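Multidrug resistance protein (Vibrio cholerae, PDB 1YC9) probably serves as the trimeric outer-membrane exit duct of a multidrug efflux pump, carrying toxic compounds out of the cell. Local coordinates at residues 267-272 with 339-344; 274-279 with 329-334. The protein carries 1 engineered substitution. All coordinates share one frame; numbering follows the deposited sequence.

Contact 1: 267-272 with 339-344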
loop_
_atom_site.group_PDB
_atom_site.type_symbol
_atom_site.label_atom_id
_atom_site.label_comp_id
_atom_site.label_asym_id
_atom_site.label_seq_id
_atom_site.Cartn_x
_atom_site.Cartn_y
_atom_site.Cartn_z
ATOM N N TRP A 267 16.551 -14.560 -6.062
ATOM C CA TRP A 267 17.661 -14.370 -5.167
ATOM C C TRP A 267 17.168 -14.317 -3.694
ATOM O O TRP A 267 17.882 -14.729 -2.800
ATOM C CB TRP A 267 18.406 -13.069 -5.501
ATOM C CG TRP A 267 19.323 -13.222 -6.610
ATOM C CD1 TRP A 267 19.241 -12.630 -7.836
ATOM C CD2 TRP A 267 20.483 -14.057 -6.639
ATOM N NE1 TRP A 267 20.289 -13.039 -8.630
ATOM C CE2 TRP A 267 21.072 -13.914 -7.921
ATOM C CE3 TRP A 267 21.102 -14.884 -5.704
ATOM C CZ2 TRP A 267 22.271 -14.551 -8.271
ATOM C CZ3 TRP A 267 22.308 -15.529 -6.055
ATOM C CH2 TRP A 267 22.854 -15.370 -7.339
ATOM N N ARG A 268 15.978 -13.803 -3.465
ATOM C CA ARG A 268 15.472 -13.683 -2.106
ATOM C C ARG A 268 15.092 -15.045 -1.577
ATOM O O ARG A 268 15.317 -15.334 -0.370
ATOM C CB ARG A 268 14.331 -12.718 -2.019
ATOM C CG ARG A 268 14.789 -11.293 -2.108
ATOM C CD ARG A 268 13.961 -10.346 -1.366
ATOM N NE ARG A 268 14.713 -9.101 -1.355
ATOM C CZ ARG A 268 14.502 -8.102 -2.172
ATOM N NH1 ARG A 268 15.280 -7.010 -2.078
ATOM N NH2 ARG A 268 13.528 -8.178 -3.094
ATOM N N ALA A 269 14.613 -15.900 -2.463
ATOM C CA ALA A 269 14.362 -17.305 -2.109
ATOM C C ALA A 269 15.680 -18.065 -1.796
ATOM O O ALA A 269 15.791 -18.791 -0.819
ATOM C CB ALA A 269 13.541 -18.001 -3.158
ATOM N N GLU A 270 16.744 -17.803 -2.583
ATOM C CA GLU A 270 18.077 -18.268 -2.209
ATOM C C GLU A 270 18.566 -17.803 -0.826
ATOM O O GLU A 270 19.093 -18.598 -0.076
ATOM C CB GLU A 270 19.117 -17.869 -3.273
ATOM C CG GLU A 270 20.470 -18.540 -3.022
ATOM C CD GLU A 270 20.348 -20.039 -2.855
ATOM O OE1 GLU A 270 19.799 -20.638 -3.800
ATOM O OE2 GLU A 270 20.751 -20.597 -1.780
ATOM N N ALA A 271 18.384 -16.520 -0.522
ATOM C CA ALA A 271 18.779 -15.936 0.743
ATOM C C ALA A 271 18.040 -16.632 1.889
ATOM O O ALA A 271 18.670 -17.080 2.862
ATOM C CB ALA A 271 18.463 -14.465 0.739
ATOM N N ALA A 272 16.733 -16.818 1.692
ATOM C CA ALA A 272 15.896 -17.564 2.673
ATOM C C ALA A 272 16.346 -18.996 2.889
ATOM O O ALA A 272 16.346 -19.466 4.015
ATOM C CB ALA A 272 14.403 -17.502 2.292
ATOM N N GLN A 339 9.606 -20.832 2.664
ATOM C CA GLN A 339 8.380 -21.205 1.993
ATOM C C GLN A 339 7.651 -19.984 1.443
ATOM O O GLN A 339 7.140 -20.032 0.315
ATOM C CB GLN A 339 7.509 -22.030 2.968
ATOM C CG GLN A 339 8.091 -23.389 3.227
ATOM C CD GLN A 339 7.320 -24.199 4.289
ATOM O OE1 GLN A 339 6.417 -24.973 3.958
ATOM N NE2 GLN A 339 7.721 -24.078 5.515
ATOM N N GLU A 340 7.594 -18.907 2.221
ATOM C CA GLU A 340 7.030 -17.672 1.811
ATOM C C GLU A 340 7.770 -17.129 0.581
ATOM O O GLU A 340 7.141 -16.702 -0.390
ATOM C CB GLU A 340 7.135 -16.663 2.905
ATOM C CG GLU A 340 6.566 -15.325 2.529
ATOM C CD GLU A 340 6.784 -14.300 3.584
ATOM O OE1 GLU A 340 7.956 -14.129 4.036
ATOM O OE2 GLU A 340 5.795 -13.662 3.947
ATOM N N ALA A 341 9.089 -17.128 0.665
ATOM C CA ALA A 341 9.906 -16.580 -0.437
ATOM C C ALA A 341 9.732 -17.378 -1.737
ATOM O O ALA A 341 9.701 -16.785 -2.847
ATOM C CB ALA A 341 11.353 -16.497 -0.013
ATOM N N VAL A 342 9.578 -18.691 -1.635
ATOM C CA VAL A 342 9.354 -19.553 -2.800
ATOM C C VAL A 342 7.971 -19.232 -3.381
ATOM O O VAL A 342 7.789 -19.161 -4.602
ATOM C CB VAL A 342 9.478 -21.042 -2.441
ATOM C CG1 VAL A 342 8.912 -21.957 -3.501
ATOM C CG2 VAL A 342 10.886 -21.403 -2.144
ATOM N N ALA A 343 7.001 -19.032 -2.495
ATOM C CA ALA A 343 5.655 -18.731 -2.934
ATOM C C ALA A 343 5.646 -17.370 -3.595
ATOM O O ALA A 343 4.949 -17.180 -4.610
ATOM C CB ALA A 343 4.660 -18.759 -1.754
ATOM N N GLN A 344 6.406 -16.428 -3.026
ATOM C CA GLN A 344 6.543 -15.111 -3.601
ATOM C C GLN A 344 7.149 -15.176 -5.012
ATOM O O GLN A 344 6.674 -14.476 -5.917
ATOM C CB GLN A 344 7.305 -14.161 -2.706
ATOM C CG GLN A 344 6.491 -13.649 -1.527
ATOM C CD GLN A 344 7.342 -12.930 -0.481
ATOM O OE1 GLN A 344 8.503 -13.294 -0.269
ATOM N NE2 GLN A 344 6.746 -11.951 0.222
#
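Ala341 sets its CB into the surface of the helical segment 267-272, where three residues receive it. The closest of these is Ala269, whose CA lies 3.8 Å from Ala341 CB. Ala272, one turn further along, approaches methyl to methyl, with its CB 4.0 Å from Ala341 CB, and the carbonyl of Arg268 supplies a third wall, O to Ala341 CB being 4.1 Å. In return, the CB of Ala269 packs on the backbone of Ala341, 4.0 Å from Ala341 O. With nothing longer than a methyl at the centre, the axes come within 8.4 Å, and the segments run antiparallel at 167°. Such spacing suits the alanine-rich antiparallel coiled-coil packing in the helical barrel of an outer membrane factor, here between helices 260-281 and 326-391. Val342 closes one flank. Its CG2 reaches Ala269 CB at 4.4 Å, a looser touch than those between the alanines. Arg268 starts toward the partner helix, but its guanidinium group leads away to salt bridges with Glu135 and Glu128 on helix 117-183. Behind segment 339-344, Met51 and Ala54 of a neighbouring subunit pack on Ala343 and Glu340 respectively.

Contact 2: 274-279 with 329-334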
loop_
_atom_site.group_PDB
_atom_site.type_symbol
_atom_site.label_atom_id
_atom_site.label_comp_id
_atom_site.label_asym_id
_atom_site.label_seq_id
_atom_site.Cartn_x
_atom_site.Cartn_y
_atom_site.Cartn_z
ATOM N N GLN A 274 19.375 -20.133 2.572
ATOM C CA GLN A 274 20.607 -20.028 3.349
ATOM C C GLN A 274 20.287 -19.793 4.824
ATOM O O GLN A 274 20.986 -20.312 5.701
ATOM C CB GLN A 274 21.465 -18.851 2.862
ATOM C CG GLN A 274 22.131 -19.029 1.439
ATOM C CD GLN A 274 22.971 -20.279 1.321
ATOM O OE1 GLN A 274 22.911 -20.991 0.327
ATOM N NE2 GLN A 274 23.767 -20.533 2.311
ATOM N N GLN A 275 19.275 -18.969 5.087
ATOM C CA GLN A 275 18.839 -18.694 6.452
ATOM C C GLN A 275 18.280 -19.954 7.158
ATOM O O GLN A 275 18.389 -20.069 8.386
ATOM C CB GLN A 275 17.882 -17.505 6.506
ATOM C CG GLN A 275 18.551 -16.224 6.070
ATOM C CD GLN A 275 17.628 -15.053 5.786
ATOM O OE1 GLN A 275 18.104 -13.911 5.734
ATOM N NE2 GLN A 275 16.356 -15.310 5.540
ATOM N N VAL A 276 17.715 -20.879 6.401
ATOM C CA VAL A 276 17.298 -22.162 6.929
ATOM C C VAL A 276 18.558 -22.890 7.352
ATOM O O VAL A 276 18.608 -23.510 8.424
ATOM C CB VAL A 276 16.442 -22.997 5.920
ATOM C CG1 VAL A 276 16.239 -24.405 6.398
ATOM C CG2 VAL A 276 15.134 -22.329 5.655
ATOM N N GLY A 277 19.603 -22.839 6.501
ATOM C CA GLY A 277 20.849 -23.435 6.882
ATOM C C GLY A 277 21.458 -22.868 8.156
ATOM O O GLY A 277 21.999 -23.622 8.944
ATOM N N ILE A 278 21.434 -21.560 8.311
ATOM C CA ILE A 278 21.926 -20.916 9.498
ATOM C C ILE A 278 21.192 -21.497 10.703
ATOM O O ILE A 278 21.810 -21.782 11.737
ATOM C CB ILE A 278 21.694 -19.415 9.441
ATOM C CG1 ILE A 278 22.623 -18.738 8.364
ATOM C CG2 ILE A 278 21.945 -18.751 10.776
ATOM C CD1 ILE A 278 22.222 -17.331 8.057
ATOM N N ALA A 279 19.865 -21.575 10.601
ATOM C CA ALA A 279 19.051 -22.018 11.748
ATOM C C ALA A 279 19.375 -23.465 12.120
ATOM O O ALA A 279 19.438 -23.845 13.304
ATOM C CB ALA A 279 17.549 -21.881 11.465
ATOM N N GLY A 329 12.100 -23.114 17.382
ATOM C CA GLY A 329 11.227 -22.100 16.874
ATOM C C GLY A 329 11.928 -21.252 15.782
ATOM O O GLY A 329 11.256 -20.829 14.851
ATOM N N GLN A 330 13.215 -20.965 15.959
ATOM C CA GLN A 330 13.965 -20.172 14.991
ATOM C C GLN A 330 14.060 -20.910 13.667
ATOM O O GLN A 330 13.887 -20.301 12.605
ATOM C CB GLN A 330 15.376 -19.876 15.547
ATOM C CG GLN A 330 15.397 -18.628 16.392
ATOM C CD GLN A 330 16.788 -18.228 16.908
ATOM O OE1 GLN A 330 17.705 -18.110 16.129
ATOM N NE2 GLN A 330 16.906 -17.974 18.186
ATOM N N LEU A 331 14.241 -22.227 13.761
ATOM C CA LEU A 331 14.262 -23.080 12.569
ATOM C C LEU A 331 12.886 -23.093 11.907
ATOM O O LEU A 331 12.783 -22.884 10.718
ATOM C CB LEU A 331 14.739 -24.487 12.912
ATOM C CG LEU A 331 14.763 -25.479 11.766
ATOM C CD1 LEU A 331 15.628 -24.972 10.563
ATOM C CD2 LEU A 331 15.258 -26.815 12.221
ATOM N N THR A 332 11.811 -23.291 12.667
ATOM C CA THR A 332 10.485 -23.189 12.092
ATOM C C THR A 332 10.234 -21.840 11.382
ATOM O O THR A 332 9.706 -21.816 10.289
ATOM C CB THR A 332 9.408 -23.458 13.193
ATOM O OG1 THR A 332 9.560 -24.816 13.618
ATOM C CG2 THR A 332 8.004 -23.316 12.618
ATOM N N SER A 333 10.611 -20.743 12.009
ATOM C CA SER A 333 10.430 -19.432 11.437
ATOM C C SER A 333 11.266 -19.292 10.148
ATOM O O SER A 333 10.777 -18.703 9.176
ATOM C CB SER A 333 10.760 -18.378 12.472
ATOM O OG SER A 333 9.713 -18.385 13.435
ATOM N N ALA A 334 12.467 -19.850 10.150
ATOM C CA ALA A 334 13.350 -19.740 8.968
ATOM C C ALA A 334 12.728 -20.605 7.845
ATOM O O ALA A 334 12.679 -20.186 6.706
ATOM C CB ALA A 334 14.729 -20.199 9.299
#
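The flat groups between Val276 and Ala334, and between Gln275 and Ala334, are backbone carbonyls, and methyl groups lie over their faces. Val276 CG2 sits above the carbonyl of Ala334, 3.4 Å from Ala334 O and 3.7 Å from Ala334 C. The Gln275 carbonyl takes the CB of Ala334 on one face, displaced toward the oxygen, with Gln275 O to Ala334 CB at 3.8 Å. This is close antiparallel helix packing of the outer membrane factor barrel: the axes approach to 8.6 Å at 171°, and alanines at the centre let the helices come this close, with Val276 and Leu331 beside them. Ala279 and Ala334 hold the middle, their CB atoms 3.9 Å apart. The wall beside them is made by the two branched side chains. Val276 has CG1 anti to the backbone N (chi1 170°), which leaves CG2 to meet Ala334 while CG1 faces Leu331. From the other helix, Leu331 extends its CG anti to the backbone N, carrying CD1 in beside Ala279 and to 4.2 Å from Val276 CG1. Outside the pair, Gln274 and Ile278 pack on helix 117-183, and Thr332 and Ser333 rest on Gly61 of a neighbouring subunit. Ala279 CB lies 3.7 Å from both CA and CD1 of Leu331.

In the fold
Contacts 1 and 2 are successive patches of one interface between helices 260-281 and 326-391, their centres 13 Å apart. Along the chain the order is 267-272, 274-279, 329-334, 339-344, so contact 2 is the inner pair, nearer the strands 286-298 and 309-322 that connect the two helices. One seven-residue step separates Ala272 from Ala279 and Ala334 from Ala341, consistent with coiled-coil packing. Both contacts also adjoin the second subunit. Helix 260-281 runs toward strand 286-298, and helix 326-391 leaves strand 309-322, so the pair leads from the sheet into the helical part of the trimer; the segment axes are 8.4 Å apart in contact 1 and 8.6 Å in contact 2.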